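Local coordinates for mandelate racemase/muconate lactonizing enzyme, C-terminal domain protein (Paracoccus denitrificans, PDB 4DWD) that binds magnesium and possibly acts as a hydro-lyase of the enolase superfamily, at residues Val268-Val273 with Val293-His298; Arg125-Ser130 with Asp344-Leu349; Gln112-Leu117 with Asn309-Ser314. All blocks are in the same frame, centred on the assembly; numbering follows the deposited sequence.

Contact 1. Residues Val268-Val273 with Val293-His298; sequences VQPDIV and VEFVPH
D271 turns its CG anti to the backbone N (chi1 -176°), and H298 does the same (chi1 174°), which brings a carboxylate oxygen to the rim of the imidazole. H298 ND1 donates to D271 OD2 at 2.6 Å. The oxygen lies almost in the ring plane, whereas the ND1 donor reaches OD2 on its anti side, somewhat out of the carboxylate plane, and the two flat groups are twisted 48° apart. The other oxygen, OD1, accepts from V273 N at 2.9 Å in an Asx turn, so each carboxylate oxygen has an N-H partner. With a leucine in place of D271, H298 ND1 and V273 N lose their shared carboxylate, and the imidazole would probably be freer to turn.

Behind this pair the backbones run as a short parallel bridge between V268 and F295. V268 N donates to E294 O, and V268 O receives V296 N at 2.9 Å. Beyond P297 the ladder gives way to weak bonds from H298 N, shared between the carbonyls of Q269 and P270, and then to a water that accepts from I272 N and donates to H298 O at 2.8 Å. On the F295 side, V268 CG2 approaches ring atom CD1 at 4.0 Å and P270 CG comes to CE1 at 3.8 Å, both obliquely; helix 277-291 packs on P270 and P297.

A histidine gripped by an aspartate at the ends of neighbouring barrel strands recalls the His-Asp pair of the mandelate racemase group. With the H298 side chain beside that of E249, a calcium-binding residue of this protein, the buried bond to D271 is consistent with an imidazole held in a set orientation beside the metal site.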
ATOM      1  N   VAL B 268      16.201  -4.895 -16.440  1.00  8.72           N
ATOM      2  CA  VAL B 268      15.650  -4.034 -17.487  1.00  9.03           C
ATOM      3  C   VAL B 268      16.564  -4.014 -18.714  1.00  9.45           C
ATOM      4  O   VAL B 268      17.798  -4.081 -18.590  1.00  9.56           O
ATOM      5  CB  VAL B 268      15.344  -2.587 -16.997  1.00  9.28           C
ATOM      6  CG1 VAL B 268      14.298  -2.621 -15.879  1.00  9.70           C
ATOM      7  CG2 VAL B 268      16.624  -1.855 -16.572  1.00  9.72           C
ATOM      8  N   GLN B 269      15.933  -3.907 -19.887  1.00  8.82           N
ATOM      9  CA  GLN B 269      16.593  -4.136 -21.177  1.00  9.35           C
ATOM     10  C   GLN B 269      16.223  -3.107 -22.253  1.00  9.69           C
ATOM     11  O   GLN B 269      15.887  -3.489 -23.370  1.00 10.26           O
ATOM     12  CB  GLN B 269      16.229  -5.529 -21.675  1.00 10.11           C
ATOM     13  CG  GLN B 269      16.412  -6.605 -20.619  1.00  9.88           C
ATOM     14  CD  GLN B 269      16.105  -7.956 -21.188  1.00 10.22           C
ATOM     15  OE1 GLN B 269      14.945  -8.381 -21.198  1.00 11.78           O
ATOM     16  NE2 GLN B 269      17.134  -8.639 -21.677  1.00 11.33           N
ATOM     17  N   PRO B 270      16.323  -1.795 -21.932  1.00  9.28           N
ATOM     18  CA  PRO B 270      16.099  -0.843 -23.019  1.00  9.07           C
ATOM     19  C   PRO B 270      17.181  -1.005 -24.115  1.00  9.26           C
ATOM     20  O   PRO B 270      18.245  -1.598 -23.871  1.00  9.75           O
ATOM     21  CB  PRO B 270      16.219   0.511 -22.314  1.00  9.47           C
ATOM     22  CG  PRO B 270      17.200   0.258 -21.204  1.00  9.16           C
ATOM     23  CD  PRO B 270      16.886  -1.146 -20.733  1.00  9.37           C
ATOM     24  N   ASP B 271      16.898  -0.476 -25.303  1.00  8.98           N
ATOM     25  CA  ASP B 271      17.737  -0.695 -26.499  1.00  9.22           C
ATOM     26  C   ASP B 271      18.246   0.651 -26.980  1.00  9.24           C
ATOM     27  O   ASP B 271      17.451   1.566 -27.271  1.00  9.22           O
ATOM     28  CB  ASP B 271      16.898  -1.400 -27.590  1.00  9.84           C
ATOM     29  CG  ASP B 271      17.684  -1.761 -28.825  1.00  9.49           C
ATOM     30  OD1 ASP B 271      18.577  -1.001 -29.238  1.00  9.53           O
ATOM     31  OD2 ASP B 271      17.364  -2.818 -29.418  1.00 10.82           O
ATOM     32  N   ILE B 272      19.567   0.745 -27.111  1.00  8.60           N
ATOM     33  CA  ILE B 272      20.256   1.980 -27.477  1.00  8.82           C
ATOM     34  C   ILE B 272      19.857   2.602 -28.828  1.00  9.43           C
ATOM     35  O   ILE B 272      20.058   3.812 -29.028  1.00  9.00           O
ATOM     36  CB  ILE B 272      21.797   1.732 -27.396  1.00  9.47           C
ATOM     37  CG1 ILE B 272      22.610   3.021 -27.248  1.00  9.74           C
ATOM     38  CG2 ILE B 272      22.307   0.853 -28.545  1.00 10.56           C
ATOM     39  CD1 ILE B 272      23.929   2.738 -26.562  1.00 10.69           C
ATOM     40  N   VAL B 273      19.323   1.793 -29.752  1.00  9.28           N
ATOM     41  CA  VAL B 273      18.855   2.324 -31.035  1.00  8.86           C
ATOM     42  C   VAL B 273      17.345   2.508 -31.077  1.00  8.66           C
ATOM     43  O   VAL B 273      16.802   3.025 -32.071  1.00  9.05           O
ATOM     44  CB  VAL B 273      19.335   1.504 -32.262  1.00  9.07           C
ATOM     45  CG1 VAL B 273      20.847   1.473 -32.326  1.00 10.56           C
ATOM     46  CG2 VAL B 273      18.769   0.092 -32.294  1.00  9.71           C
ATOM     47  N   VAL B 293      18.449  -2.741  -9.769  1.00 10.38           N
ATOM     48  CA  VAL B 293      17.973  -3.645 -10.799  1.00 10.37           C
ATOM     49  C   VAL B 293      19.090  -3.910 -11.801  1.00 10.35           C
ATOM     50  O   VAL B 293      19.949  -3.041 -12.040  1.00 11.38           O
ATOM     51  CB  VAL B 293      16.679  -3.149 -11.500  1.00 12.63           C
ATOM     52  CG1 VAL B 293      15.601  -2.730 -10.506  1.00 12.83           C
ATOM     53  CG2 VAL B 293      16.949  -2.050 -12.473  1.00 12.81           C
ATOM     54  N   GLU B 294      19.067  -5.103 -12.381  1.00  9.52           N
ATOM     55  CA  GLU B 294      20.029  -5.477 -13.419  1.00 10.44           C
ATOM     56  C   GLU B 294      19.799  -4.685 -14.702  1.00 10.05           C
ATOM     57  O   GLU B 294      18.670  -4.356 -15.046  1.00 10.16           O
ATOM     58  CB  GLU B 294      19.931  -6.971 -13.739  1.00 11.51           C
ATOM     59  CG  GLU B 294      20.426  -7.913 -12.647  1.00 12.86           C
ATOM     60  CD  GLU B 294      20.234  -9.359 -13.060  1.00 14.19           C
ATOM     61  OE1 GLU B 294      21.062  -9.878 -13.848  1.00 14.58           O
ATOM     62  OE2 GLU B 294      19.249  -9.978 -12.617  1.00 15.27           O
ATOM     63  N   PHE B 295      20.887  -4.393 -15.403  1.00 10.91           N
ATOM     64  CA  PHE B 295      20.848  -3.617 -16.649  1.00 10.66           C
ATOM     65  C   PHE B 295      21.442  -4.453 -17.786  1.00 11.53           C
ATOM     66  O   PHE B 295      22.654  -4.692 -17.824  1.00 12.90           O
ATOM     67  CB  PHE B 295      21.613  -2.308 -16.453  1.00 11.79           C
ATOM     68  CG  PHE B 295      21.461  -1.343 -17.580  1.00 11.00           C
ATOM     69  CD1 PHE B 295      20.265  -0.636 -17.752  1.00 12.23           C
ATOM     70  CD2 PHE B 295      22.513  -1.123 -18.463  1.00 11.83           C
ATOM     71  CE1 PHE B 295      20.128   0.265 -18.787  1.00 12.47           C
ATOM     72  CE2 PHE B 295      22.383  -0.207 -19.502  1.00 12.34           C
ATOM     73  CZ  PHE B 295      21.182   0.482 -19.661  1.00 11.89           C
ATOM     74  N   VAL B 296      20.580  -4.955 -18.669  1.00 10.81           N
ATOM     75  CA  VAL B 296      20.964  -5.947 -19.680  1.00 10.87           C
ATOM     76  C   VAL B 296      20.314  -5.530 -21.014  1.00 11.37           C
ATOM     77  O   VAL B 296      19.254  -6.021 -21.376  1.00 11.29           O
ATOM     78  CB  VAL B 296      20.534  -7.384 -19.280  1.00 11.29           C
ATOM     79  CG1 VAL B 296      21.028  -8.410 -20.303  1.00 11.80           C
ATOM     80  CG2 VAL B 296      21.033  -7.744 -17.874  1.00 12.63           C
ATOM     81  N   PRO B 297      20.936  -4.588 -21.726  1.00 11.21           N
ATOM     82  CA  PRO B 297      20.285  -3.994 -22.901  1.00 11.28           C
ATOM     83  C   PRO B 297      19.875  -4.999 -23.968  1.00 11.90           C
ATOM     84  O   PRO B 297      20.607  -5.958 -24.253  1.00 12.57           O
ATOM     85  CB  PRO B 297      21.364  -3.078 -23.464  1.00 11.55           C
ATOM     86  CG  PRO B 297      22.154  -2.670 -22.259  1.00 12.11           C
ATOM     87  CD  PRO B 297      22.208  -3.917 -21.405  1.00 12.19           C
ATOM     88  N   HIS B 298      18.718  -4.744 -24.579  1.00 11.56           N
ATOM     89  CA  HIS B 298      18.327  -5.409 -25.814  1.00 12.04           C
ATOM     90  C   HIS B 298      19.122  -4.800 -26.947  1.00 11.75           C
ATOM     91  O   HIS B 298      19.261  -3.568 -27.039  1.00 10.83           O
ATOM     92  CB  HIS B 298      16.837  -5.183 -26.006  1.00 11.77           C
ATOM     93  CG  HIS B 298      16.284  -5.690 -27.313  1.00 12.38           C
ATOM     94  ND1 HIS B 298      16.321  -4.971 -28.453  1.00 12.27           N
ATOM     95  CD2 HIS B 298      15.626  -6.869 -27.615  1.00 14.57           C
ATOM     96  CE1 HIS B 298      15.727  -5.667 -29.441  1.00 13.01           C
ATOM     97  NE2 HIS B 298      15.302  -6.828 -28.931  1.00 13.50           N
TER
HETATM   98  O   HOH W   1      21.240  -1.616 -26.594  1.00 11.79           O

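Contact 2. Residues Arg125-Ser130 with Asp344-Leu349; sequences RLPCYS and DGHFAL
F347 and L126 form the hydrogen-bonded pair of an antiparallel ladder: L126 N donates to F347 O at 2.9 Å and F347 N to L126 O at 2.7 Å. A third bond, C128 N to G345 O at 3.1 Å, continues the pairing past H346, where P127, having no N-H to give, occupies a non-hydrogen-bonded position. G345 adopts a positive phi, which favours glycine.

The side chain of F347 starts beside the peptide of L126, its CB 3.9 Å from L126 O. With CG anti to the carbonyl carbon (chi1 -64°), the ring is carried forward along strand 125-132, from its partner L126 toward C128. CD2 still lies near L126 O but also nears C128 CB; CE2 makes the close approach, 3.4 Å from C128 CB, and CZ follows at 3.7 Å from the same carbon. The sulfur of C128 stands 5.2 Å from the F347 ring centroid, oblique to the ring, in a sulfur-aromatic contact. At the other end of the ladder, L126 CD1 reaches L349 CB at 4.2 Å.

The antiparallel strand 346-348 shares one edge of strand 125-132 with the parallel strand 158-162, which takes over from C128 onward, while the parallel strand 323-325 pairs along the opposite edge. F347 packs on V323 and L325 and meets the H306 ring edge-to-face, while L126 and L349 lean on helix 304-314.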
ATOM      1  N   ARG B 125      37.065  -6.704 -23.112  1.00 18.15           N
ATOM      2  CA  ARG B 125      36.597  -7.962 -23.683  1.00 18.27           C
ATOM      3  C   ARG B 125      35.266  -8.308 -23.043  1.00 18.34           C
ATOM      4  O   ARG B 125      35.182  -8.545 -21.840  1.00 19.55           O
ATOM      5  CB  ARG B 125      37.613  -9.076 -23.468  1.00 20.98           C
ATOM      6  CG  ARG B 125      38.821  -8.941 -24.362  1.00 25.36           C
ATOM      7  CD  ARG B 125      39.704 -10.159 -24.231  1.00 33.12           C
ATOM      8  NE  ARG B 125      40.981  -9.978 -24.910  1.00 39.74           N
ATOM      9  CZ  ARG B 125      41.903 -10.925 -25.027  1.00 30.57           C
ATOM     10  NH1 ARG B 125      41.698 -12.119 -24.518  1.00 38.73           N
ATOM     11  NH2 ARG B 125      43.029 -10.673 -25.661  1.00 47.12           N
ATOM     12  N   LEU B 126      34.210  -8.299 -23.845  1.00 15.75           N
ATOM     13  CA  LEU B 126      32.868  -8.437 -23.293  1.00 17.03           C
ATOM     14  C   LEU B 126      32.273  -9.770 -23.705  1.00 16.60           C
ATOM     15  O   LEU B 126      32.205 -10.064 -24.895  1.00 16.68           O
ATOM     16  CB  LEU B 126      31.972  -7.284 -23.756  1.00 15.66           C
ATOM     17  CG  LEU B 126      32.333  -5.865 -23.308  1.00 15.87           C
ATOM     18  CD1 LEU B 126      33.385  -5.239 -24.214  1.00 17.09           C
ATOM     19  CD2 LEU B 126      31.091  -4.976 -23.246  1.00 16.67           C
ATOM     20  N   PRO B 127      31.848 -10.588 -22.727  1.00 17.02           N
ATOM     21  CA  PRO B 127      31.230 -11.865 -23.105  1.00 15.75           C
ATOM     22  C   PRO B 127      29.947 -11.665 -23.904  1.00 16.19           C
ATOM     23  O   PRO B 127      29.238 -10.675 -23.699  1.00 16.04           O
ATOM     24  CB  PRO B 127      30.925 -12.527 -21.758  1.00 17.49           C
ATOM     25  CG  PRO B 127      30.873 -11.403 -20.781  1.00 21.43           C
ATOM     26  CD  PRO B 127      31.867 -10.390 -21.268  1.00 19.98           C
ATOM     27  N   CYS B 128      29.662 -12.597 -24.809  1.00 15.05           N
ATOM     28  CA  CYS B 128      28.422 -12.545 -25.585  1.00 14.51           C
ATOM     29  C   CYS B 128      27.434 -13.644 -25.169  1.00 14.40           C
ATOM     30  O   CYS B 128      27.823 -14.637 -24.545  1.00 13.97           O
ATOM     31  CB  CYS B 128      28.714 -12.642 -27.090  1.00 14.49           C
ATOM     32  SG  CYS B 128      29.081 -14.306 -27.708  1.00 16.68           S
ATOM     33  N   TYR B 129      26.154 -13.450 -25.486  1.00 12.44           N
ATOM     34  CA  TYR B 129      25.198 -14.559 -25.457  1.00 12.30           C
ATOM     35  C   TYR B 129      24.564 -14.726 -26.826  1.00 11.93           C
ATOM     36  O   TYR B 129      24.253 -13.738 -27.496  1.00 12.63           O
ATOM     37  CB  TYR B 129      24.158 -14.411 -24.326  1.00 12.88           C
ATOM     38  CG  TYR B 129      23.005 -13.427 -24.489  1.00 11.31           C
ATOM     39  CD1 TYR B 129      21.869 -13.769 -25.219  1.00 11.04           C
ATOM     40  CD2 TYR B 129      23.022 -12.176 -23.847  1.00 11.91           C
ATOM     41  CE1 TYR B 129      20.792 -12.897 -25.328  1.00 12.17           C
ATOM     42  CE2 TYR B 129      21.947 -11.294 -23.955  1.00 11.44           C
ATOM     43  CZ  TYR B 129      20.839 -11.664 -24.698  1.00 11.70           C
ATOM     44  OH  TYR B 129      19.764 -10.822 -24.817  1.00 12.45           O
ATOM     45  N   SER B 130      24.409 -15.976 -27.259  1.00 13.01           N
ATOM     46  CA  SER B 130      23.769 -16.269 -28.534  1.00 12.92           C
ATOM     47  C   SER B 130      22.269 -16.124 -28.360  1.00 12.67           C
ATOM     48  O   SER B 130      21.650 -16.867 -27.581  1.00 12.68           O
ATOM     49  CB  SER B 130      24.097 -17.691 -28.999  1.00 13.43           C
ATOM     50  OG  SER B 130      25.485 -17.857 -29.216  1.00 14.52           O
ATOM     51  N   ASP B 344      36.578 -16.202 -29.333  1.00 22.74           N
ATOM     52  CA  ASP B 344      36.647 -16.930 -28.060  1.00 23.90           C
ATOM     53  C   ASP B 344      35.494 -16.546 -27.135  1.00 21.70           C
ATOM     54  O   ASP B 344      35.673 -16.413 -25.916  1.00 23.46           O
ATOM     55  CB  ASP B 344      38.003 -16.705 -27.360  1.00 23.68           C
ATOM     56  CG  ASP B 344      39.184 -17.213 -28.175  1.00 31.31           C
ATOM     57  OD1 ASP B 344      38.997 -18.102 -29.035  1.00 33.49           O
ATOM     58  OD2 ASP B 344      40.309 -16.720 -27.950  1.00 40.26           O
ATOM     59  N   GLY B 345      34.318 -16.347 -27.740  1.00 19.95           N
ATOM     60  CA  GLY B 345      33.085 -16.043 -27.013  1.00 19.57           C
ATOM     61  C   GLY B 345      32.949 -14.618 -26.503  1.00 18.53           C
ATOM     62  O   GLY B 345      32.045 -14.334 -25.710  1.00 19.04           O
ATOM     63  N   HIS B 346      33.831 -13.724 -26.952  1.00 18.54           N
ATOM     64  CA  HIS B 346      33.868 -12.334 -26.480  0.50 18.33           C
ATOM     65  C   HIS B 346      33.917 -11.337 -27.606  1.00 17.90           C
ATOM     66  O   HIS B 346      34.372 -11.655 -28.704  1.00 17.34           O
ATOM     67  CB  HIS B 346      35.092 -12.114 -25.590  0.50 18.56           C
ATOM     68  CG  HIS B 346      35.029 -12.835 -24.264  0.50 17.49           C
ATOM     69  ND1 HIS B 346      35.243 -14.159 -24.146  0.50 18.02           N
ATOM     70  CD2 HIS B 346      34.789 -12.359 -22.975  0.50 17.15           C
ATOM     71  CE1 HIS B 346      35.129 -14.518 -22.854  0.50 19.83           C
ATOM     72  NE2 HIS B 346      34.856 -13.416 -22.138  0.50 18.58           N
ATOM     73  N   PHE B 347      33.480 -10.112 -27.322  1.00 17.25           N
ATOM     74  CA  PHE B 347      33.661  -8.976 -28.235  1.00 16.43           C
ATOM     75  C   PHE B 347      34.861  -8.176 -27.762  1.00 17.21           C
ATOM     76  O   PHE B 347      34.929  -7.787 -26.592  1.00 16.96           O
ATOM     77  CB  PHE B 347      32.423  -8.081 -28.230  1.00 15.82           C
ATOM     78  CG  PHE B 347      31.189  -8.756 -28.753  1.00 14.71           C
ATOM     79  CD1 PHE B 347      31.127  -9.179 -30.076  1.00 14.68           C
ATOM     80  CD2 PHE B 347      30.083  -8.955 -27.928  1.00 14.00           C
ATOM     81  CE1 PHE B 347      29.993  -9.813 -30.567  1.00 15.11           C
ATOM     82  CE2 PHE B 347      28.934  -9.571 -28.417  1.00 13.58           C
ATOM     83  CZ  PHE B 347      28.889 -10.003 -29.741  1.00 14.27           C
ATOM     84  N   ALA B 348      35.806  -7.944 -28.667  1.00 17.33           N
ATOM     85  CA  ALA B 348      36.980  -7.128 -28.354  1.00 17.71           C
ATOM     86  C   ALA B 348      36.726  -5.673 -28.717  1.00 18.43           C
ATOM     87  O   ALA B 348      36.600  -5.331 -29.898  1.00 20.95           O
ATOM     88  CB  ALA B 348      38.212  -7.659 -29.087  1.00 19.99           C
ATOM     89  N   LEU B 349      36.652  -4.824 -27.696  1.00 15.81           N
ATOM     90  CA  LEU B 349      36.458  -3.390 -27.897  1.00 16.89           C
ATOM     91  C   LEU B 349      37.810  -2.696 -28.071  1.00 16.89           C
ATOM     92  O   LEU B 349      38.645  -2.721 -27.173  1.00 19.06           O
ATOM     93  CB  LEU B 349      35.692  -2.800 -26.706  1.00 17.45           C
ATOM     94  CG  LEU B 349      35.373  -1.303 -26.678  1.00 16.26           C
ATOM     95  CD1 LEU B 349      34.636  -0.873 -27.933  1.00 17.72           C
ATOM     96  CD2 LEU B 349      34.534  -1.029 -25.447  1.00 14.79           C
TER

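Contact 3. Residues Gln112-Leu117 with Asn309-Ser314; sequences QPIYKL and NIHVLS
H311 pushes its imidazole against the start of helix 114-117, where ND1 meets Y115 N at 3.1 Å in a weak, bent hydrogen bond. That N-H belongs to the first helical turn and has no acceptor within the helix, which suits it to a partner from outside. I114 places CB over a face of the H311 ring, 3.9 Å from its centroid, as a CH-pi contact. The Y115 ring meets the imidazole rim to rim, planes 27° apart, with Y115 CD2 3.6 Å from H311 ND1. One turn along, S314 OG approaches Y115 CB at 3.3 Å.

A second shell fixes these groups. H311 NE2 is hydrogen-bonded to L355 O, consistent with a proton on NE2 and a lone pair on ND1 for Y115. S314 OG donates back to H311 O at 2.8 Å, within its own helix. P113, at the N-cap, lays CG over one face of the Y115 ring, offset toward the rim. On the far side, K116 forms salt bridges with E67 and D70 of a neighbouring subunit.

The contact docks helix 114-117, within the N-terminal alpha+beta capping-domain region, on helix 304-314 of the barrel, the two-domain arrangement characteristic of the enolase superfamily.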
ATOM      1  N   GLN B 112      39.329  10.402 -28.872  1.00 12.35           N
ATOM      2  CA  GLN B 112      39.157   9.386 -27.831  1.00 12.33           C
ATOM      3  C   GLN B 112      38.052   8.419 -28.207  1.00 11.83           C
ATOM      4  O   GLN B 112      37.027   8.835 -28.770  1.00 12.00           O
ATOM      5  CB  GLN B 112      38.784  10.032 -26.492  1.00 12.23           C
ATOM      6  CG  GLN B 112      39.870  10.912 -25.879  1.00 12.28           C
ATOM      7  CD  GLN B 112      41.101  10.124 -25.462  1.00 13.87           C
ATOM      8  OE1 GLN B 112      41.016   8.931 -25.152  1.00 15.77           O
ATOM      9  NE2 GLN B 112      42.249  10.792 -25.429  1.00 17.23           N
ATOM     10  N   PRO B 113      38.237   7.125 -27.884  1.00 11.19           N
ATOM     11  CA  PRO B 113      37.100   6.213 -27.987  1.00 11.86           C
ATOM     12  C   PRO B 113      35.994   6.646 -27.024  1.00 11.26           C
ATOM     13  O   PRO B 113      36.273   7.210 -25.966  1.00 11.12           O
ATOM     14  CB  PRO B 113      37.678   4.870 -27.534  1.00 12.59           C
ATOM     15  CG  PRO B 113      38.872   5.206 -26.712  1.00 12.44           C
ATOM     16  CD  PRO B 113      39.419   6.490 -27.275  1.00 11.69           C
ATOM     17  N   ILE B 114      34.750   6.365 -27.384  1.00 10.61           N
ATOM     18  CA  ILE B 114      33.622   6.786 -26.564  1.00 10.57           C
ATOM     19  C   ILE B 114      33.736   6.302 -25.110  1.00 10.64           C
ATOM     20  O   ILE B 114      33.482   7.078 -24.199  1.00 10.79           O
ATOM     21  CB  ILE B 114      32.288   6.409 -27.235  1.00 10.15           C
ATOM     22  CG1 ILE B 114      32.070   7.350 -28.427  1.00 10.68           C
ATOM     23  CG2 ILE B 114      31.118   6.506 -26.261  1.00 10.67           C
ATOM     24  CD1 ILE B 114      31.053   6.837 -29.428  1.00 10.87           C
ATOM     25  N   TYR B 115      34.173   5.059 -24.871  1.00 10.33           N
ATOM     26  CA  TYR B 115      34.244   4.578 -23.485  1.00 11.03           C
ATOM     27  C   TYR B 115      35.211   5.383 -22.609  1.00 11.47           C
ATOM     28  O   TYR B 115      34.999   5.489 -21.400  1.00 12.25           O
ATOM     29  CB  TYR B 115      34.571   3.083 -23.410  1.00 11.42           C
ATOM     30  CG  TYR B 115      35.968   2.682 -23.856  1.00 11.93           C
ATOM     31  CD1 TYR B 115      37.056   2.752 -22.972  1.00 12.42           C
ATOM     32  CD2 TYR B 115      36.194   2.193 -25.140  1.00 12.70           C
ATOM     33  CE1 TYR B 115      38.332   2.369 -23.372  1.00 14.24           C
ATOM     34  CE2 TYR B 115      37.463   1.799 -25.548  1.00 13.05           C
ATOM     35  CZ  TYR B 115      38.523   1.894 -24.666  1.00 14.41           C
ATOM     36  OH  TYR B 115      39.774   1.507 -25.089  1.00 17.85           O
ATOM     37  N   LYS B 116      36.255   5.941 -23.216  1.00 11.10           N
ATOM     38  CA  LYS B 116      37.177   6.800 -22.473  1.00 11.74           C
ATOM     39  C   LYS B 116      36.452   8.068 -22.063  1.00 12.37           C
ATOM     40  O   LYS B 116      36.527   8.481 -20.903  1.00 15.11           O
ATOM     41  CB  LYS B 116      38.438   7.105 -23.291  1.00 11.64           C
ATOM     42  CG  LYS B 116      39.428   5.950 -23.310  1.00 13.17           C
ATOM     43  CD  LYS B 116      40.221   5.917 -22.016  1.00 16.77           C
ATOM     44  CE  LYS B 116      41.142   4.712 -21.950  1.00 18.83           C
ATOM     45  NZ  LYS B 116      41.923   4.708 -20.683  1.00 22.90           N
ATOM     46  N   LEU B 117      35.699   8.646 -22.998  1.00 10.65           N
ATOM     47  CA  LEU B 117      34.893   9.846 -22.707  1.00 11.65           C
ATOM     48  C   LEU B 117      33.815   9.607 -21.650  1.00 11.58           C
ATOM     49  O   LEU B 117      33.466  10.519 -20.904  1.00 12.69           O
ATOM     50  CB  LEU B 117      34.288  10.421 -23.988  1.00 11.50           C
ATOM     51  CG  LEU B 117      35.338  10.907 -25.004  1.00 11.20           C
ATOM     52  CD1 LEU B 117      34.654  11.376 -26.273  1.00 13.26           C
ATOM     53  CD2 LEU B 117      36.256  12.008 -24.467  1.00 11.89           C
ATOM     54  N   ASN B 309      26.289   0.031 -28.130  1.00 10.73           N
ATOM     55  CA  ASN B 309      25.957  -0.849 -27.010  1.00 10.54           C
ATOM     56  C   ASN B 309      27.196  -1.287 -26.233  1.00 11.04           C
ATOM     57  O   ASN B 309      27.216  -1.190 -25.001  1.00 10.71           O
ATOM     58  CB  ASN B 309      25.166  -2.059 -27.530  1.00 10.77           C
ATOM     59  CG  ASN B 309      24.479  -2.858 -26.427  1.00 10.45           C
ATOM     60  OD1 ASN B 309      23.861  -2.297 -25.527  1.00 11.20           O
ATOM     61  ND2 ASN B 309      24.558  -4.186 -26.520  1.00 11.07           N
ATOM     62  N   ILE B 310      28.230  -1.758 -26.937  1.00 11.29           N
ATOM     63  CA  ILE B 310      29.435  -2.212 -26.215  1.00 11.20           C
ATOM     64  C   ILE B 310      30.256  -1.074 -25.573  1.00 10.88           C
ATOM     65  O   ILE B 310      30.842  -1.266 -24.514  1.00 11.17           O
ATOM     66  CB  ILE B 310      30.315  -3.204 -27.018  1.00 11.95           C
ATOM     67  CG1 ILE B 310      30.938  -2.530 -28.250  1.00 12.38           C
ATOM     68  CG2 ILE B 310      29.516  -4.471 -27.361  1.00 14.33           C
ATOM     69  CD1 ILE B 310      31.964  -3.399 -28.955  1.00 15.98           C
ATOM     70  N   HIS B 311      30.276   0.120 -26.166  1.00 10.86           N
ATOM     71  CA  HIS B 311      30.902   1.243 -25.452  1.00 10.51           C
ATOM     72  C   HIS B 311      30.208   1.485 -24.130  1.00 10.57           C
ATOM     73  O   HIS B 311      30.860   1.640 -23.096  1.00 11.13           O
ATOM     74  CB  HIS B 311      30.922   2.514 -26.292  1.00 10.37           C
ATOM     75  CG  HIS B 311      32.041   2.552 -27.309  1.00 10.99           C
ATOM     76  ND1 HIS B 311      33.274   3.017 -27.009  1.00 10.61           N
ATOM     77  CD2 HIS B 311      32.078   2.161 -28.647  1.00 11.68           C
ATOM     78  CE1 HIS B 311      34.063   2.933 -28.102  1.00 11.77           C
ATOM     79  NE2 HIS B 311      33.329   2.408 -29.105  1.00 11.53           N
ATOM     80  N   VAL B 312      28.881   1.533 -24.143  1.00 10.01           N
ATOM     81  CA  VAL B 312      28.139   1.737 -22.895  1.00 10.34           C
ATOM     82  C   VAL B 312      28.346   0.577 -21.925  1.00 10.34           C
ATOM     83  O   VAL B 312      28.616   0.791 -20.757  1.00 11.28           O
ATOM     84  CB  VAL B 312      26.636   1.980 -23.161  1.00 10.45           C
ATOM     85  CG1 VAL B 312      25.799   1.839 -21.889  1.00 11.01           C
ATOM     86  CG2 VAL B 312      26.426   3.352 -23.791  1.00 10.58           C
ATOM     87  N   LEU B 313      28.241  -0.656 -22.407  1.00 10.22           N
ATOM     88  CA  LEU B 313      28.385  -1.801 -21.488  1.00 10.40           C
ATOM     89  C   LEU B 313      29.784  -1.975 -20.896  1.00 11.07           C
ATOM     90  O   LEU B 313      29.933  -2.527 -19.804  1.00 11.53           O
ATOM     91  CB  LEU B 313      27.874  -3.092 -22.131  1.00 11.88           C
ATOM     92  CG  LEU B 313      26.338  -3.084 -22.232  1.00 12.39           C
ATOM     93  CD1 LEU B 313      25.844  -4.230 -23.099  1.00 14.54           C
ATOM     94  CD2 LEU B 313      25.687  -3.134 -20.851  1.00 13.89           C
ATOM     95  N   SER B 314      30.805  -1.477 -21.598  1.00 10.60           N
ATOM     96  CA  SER B 314      32.160  -1.515 -21.058  1.00 11.29           C
ATOM     97  C   SER B 314      32.262  -0.699 -19.769  1.00 11.55           C
ATOM     98  O   SER B 314      33.144  -0.975 -18.936  1.00 12.68           O
ATOM     99  CB  SER B 314      33.185  -1.025 -22.093  1.00 12.34           C
ATOM    100  OG  SER B 314      33.174   0.389 -22.233  1.00 11.78           O
TER

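How the contacts relate
Helix 304-314 joins the three contacts, whose centres lie about 15 to 17 Å apart. Contact 1 abuts contact 3 on one flank of this helix: I272 CD1 lies 3.8 Å from V312 CG2, and P297 CB 3.3 Å from N309 OD1. Contact 2 reaches the same helix through L349, whose CD2 touches Y115 CD2 at 3.6 Å and whose CD1 lies 3.7 Å from H311 NE2. Contacts 1 and 2 do not touch. Contact 1 alone borders the metal site: the nearest side-chain atoms are about 3 Å apart for H298 with E249 and for Q269 with E223, calcium-binding residues that hold no calcium in this chain; contacts 2 and 3 are structural packing away from it.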